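Local structure of acetylcholine-binding protein (Bulinus truncatus, 2BJ0) at residues A54-P59 and W81-S86. The protein probably binds acetylcholine, as a soluble pentameric relative of the ligand-binding domain of nicotinic acetylcholine receptors. Numbering follows the deposited sequence.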
loop_
_atom_site.group_PDB
_atom_site.type_symbol
_atom_site.label_atom_id
_atom_site.label_comp_id
_atom_site.label_asym_id
_atom_site.label_seq_id
_atom_site.Cartn_x
_atom_site.Cartn_y
_atom_site.Cartn_z
ATOM N N ALA A 54 1.745 3.381 24.574
ATOM C CA ALA A 54 0.366 3.451 25.009
ATOM C C ALA A 54 0.007 2.249 25.870
ATOM O O ALA A 54 0.265 1.105 25.478
ATOM C CB ALA A 54 -0.576 3.516 23.804
ATOM N N SER A 55 -0.604 2.486 27.031
ATOM C CA SER A 55 -1.115 1.359 27.793
ATOM C C SER A 55 -2.514 1.554 28.321
ATOM O O SER A 55 -2.958 2.682 28.567
ATOM C CB SER A 55 -0.145 0.887 28.878
ATOM O OG SER A 55 0.439 1.965 29.557
ATOM N N TRP A 56 -3.227 0.441 28.445
ATOM C CA TRP A 56 -4.567 0.463 29.005
ATOM C C TRP A 56 -4.819 -0.913 29.572
ATOM O O TRP A 56 -4.039 -1.805 29.338
ATOM C CB TRP A 56 -5.615 0.889 27.966
ATOM C CG TRP A 56 -5.786 -0.089 26.865
ATOM C CD1 TRP A 56 -6.760 -1.037 26.755
ATOM C CD2 TRP A 56 -4.923 -0.265 25.748
ATOM N NE1 TRP A 56 -6.570 -1.783 25.613
ATOM C CE2 TRP A 56 -5.454 -1.318 24.965
ATOM C CE3 TRP A 56 -3.759 0.377 25.301
ATOM C CZ2 TRP A 56 -4.847 -1.754 23.787
ATOM C CZ3 TRP A 56 -3.168 -0.061 24.103
ATOM C CH2 TRP A 56 -3.714 -1.112 23.379
ATOM N N LYS A 57 -5.885 -1.080 30.346
ATOM C CA LYS A 57 -6.145 -2.358 31.005
ATOM C C LYS A 57 -7.566 -2.821 30.750
ATOM O O LYS A 57 -8.508 -2.023 30.775
ATOM C CB LYS A 57 -5.907 -2.207 32.503
ATOM C CG LYS A 57 -5.992 -3.473 33.325
ATOM C CD LYS A 57 -5.866 -3.114 34.815
ATOM C CE LYS A 57 -5.673 -4.362 35.646
ATOM N NZ LYS A 57 -5.152 -3.965 36.973
ATOM N N VAL A 58 -7.709 -4.102 30.434
ATOM C CA VAL A 58 -9.016 -4.725 30.250
ATOM C C VAL A 58 -9.052 -5.954 31.157
ATOM O O VAL A 58 -8.441 -6.980 30.836
ATOM C CB VAL A 58 -9.280 -5.134 28.761
ATOM C CG1 VAL A 58 -10.715 -5.655 28.583
ATOM C CG2 VAL A 58 -9.011 -3.971 27.817
ATOM N N PRO A 59 -9.697 -5.828 32.317
ATOM C CA PRO A 59 -9.801 -6.936 33.277
ATOM C C PRO A 59 -10.131 -8.316 32.652
ATOM O O PRO A 59 -9.416 -9.286 32.895
ATOM C CB PRO A 59 -10.893 -6.441 34.222
ATOM C CG PRO A 59 -10.526 -4.921 34.321
ATOM C CD PRO A 59 -10.354 -4.606 32.829
ATOM N N TRP A 81 -9.233 -4.464 20.121
ATOM C CA TRP A 81 -9.361 -3.032 20.005
ATOM C C TRP A 81 -8.051 -2.408 20.460
ATOM O O TRP A 81 -7.471 -2.847 21.465
ATOM C CB TRP A 81 -10.491 -2.556 20.906
ATOM C CG TRP A 81 -10.683 -1.081 20.886
ATOM C CD1 TRP A 81 -11.496 -0.386 20.061
ATOM C CD2 TRP A 81 -10.048 -0.116 21.739
ATOM N NE1 TRP A 81 -11.415 0.956 20.340
ATOM C CE2 TRP A 81 -10.518 1.146 21.359
ATOM C CE3 TRP A 81 -9.094 -0.196 22.777
ATOM C CZ2 TRP A 81 -10.106 2.333 21.994
ATOM C CZ3 TRP A 81 -8.685 0.980 23.419
ATOM C CH2 TRP A 81 -9.190 2.220 23.021
ATOM N N THR A 82 -7.606 -1.378 19.732
ATOM C CA THR A 82 -6.462 -0.543 20.128
ATOM C C THR A 82 -6.861 0.912 19.930
ATOM O O THR A 82 -7.764 1.224 19.134
ATOM C CB THR A 82 -5.165 -0.856 19.312
ATOM O OG1 THR A 82 -5.449 -0.756 17.911
ATOM C CG2 THR A 82 -4.712 -2.320 19.516
ATOM N N PRO A 83 -6.247 1.819 20.687
ATOM C CA PRO A 83 -6.651 3.235 20.615
ATOM C C PRO A 83 -6.517 3.802 19.203
ATOM O O PRO A 83 -5.516 3.561 18.543
ATOM C CB PRO A 83 -5.651 3.919 21.555
ATOM C CG PRO A 83 -5.363 2.855 22.595
ATOM C CD PRO A 83 -5.218 1.587 21.731
ATOM N N ASP A 84 -7.501 4.574 18.759
ATOM C CA ASP A 84 -7.400 5.245 17.465
ATOM C C ASP A 84 -6.698 6.593 17.608
ATOM O O ASP A 84 -7.255 7.621 17.246
ATOM C CB ASP A 84 -8.782 5.403 16.829
ATOM C CG ASP A 84 -9.699 6.325 17.634
ATOM O OD1 ASP A 84 -9.567 6.324 18.894
ATOM O OD2 ASP A 84 -10.540 7.093 17.095
ATOM N N LEU A 85 -5.459 6.584 18.099
ATOM C CA LEU A 85 -4.667 7.812 18.232
ATOM C C LEU A 85 -4.319 8.390 16.875
ATOM O O LEU A 85 -3.866 7.665 15.982
ATOM C CB LEU A 85 -3.372 7.555 18.995
ATOM C CG LEU A 85 -3.539 7.053 20.424
ATOM C CD1 LEU A 85 -2.186 6.595 20.872
ATOM C CD2 LEU A 85 -4.116 8.152 21.329
ATOM N N SER A 86 -4.581 9.675 16.710
ATOM C CA SER A 86 -4.170 10.379 15.521
ATOM C C SER A 86 -3.312 11.540 15.952
ATOM O O SER A 86 -3.469 12.088 17.079
ATOM C CB SER A 86 -5.380 10.884 14.709
ATOM O OG SER A 86 -6.199 9.810 14.237
HETATM O O HOH W 1 -8.202 -3.431 24.034
#
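Trp56 receives Trp81 and Pro83 on one and the same face of its indole. The aromatic pair is edge-to-face (T-shaped): the six-membered ring of Trp81 directs its edge at the five-membered ring of Trp56, with centroids 5.5 Å apart and planes at 89°. The CE3-CZ3 edge of Trp81 makes the approach, both atoms standing 4.1 Å from Trp56 NE1. With chi1 of Trp81 at 178°, CG lies anti to the backbone N, and this brings the ring end nearer to Trp56 than the direction of the bond from CA to CB alone would suggest.

The second contact on this face is CH-pi. Pro83 CD sits 3.7 Å from the centroid of the Trp56 six-membered ring, 23° off the ring normal, and comes within 3.5 Å of Trp56 CH2. Thr82 adds a looser apolar touch, its CG2 methyl lying obliquely to the same ring.

In the fold, that of the neurotransmitter-gated ion-channel ligand-binding domain, Trp56 lies near the end of strand 45-57 of one sheet, whereas Trp81, Thr82 and Pro83 belong to the loop leading into strand 85-87 of the other; the contact joins one sheet of the immunoglobulin-like sandwich to the loop that enters the other. Val110 and Tyr112 of strand 109-121 also pack on Trp56, while Trp81 meets His144 and reaches Arg101 of a neighbouring subunit.

The polar link is indirect. A water lying in the indole plane accepts a hydrogen bond from Trp56 NE1 at 2.8 Å and donates one to Trp81 O at 2.7 Å, so the buried N-H is satisfied without a direct bond between the segments. A leucine in place of Trp56 would probably leave the water without its indole donor and strip the Trp81 edge and Pro83 CD of their shared aromatic face.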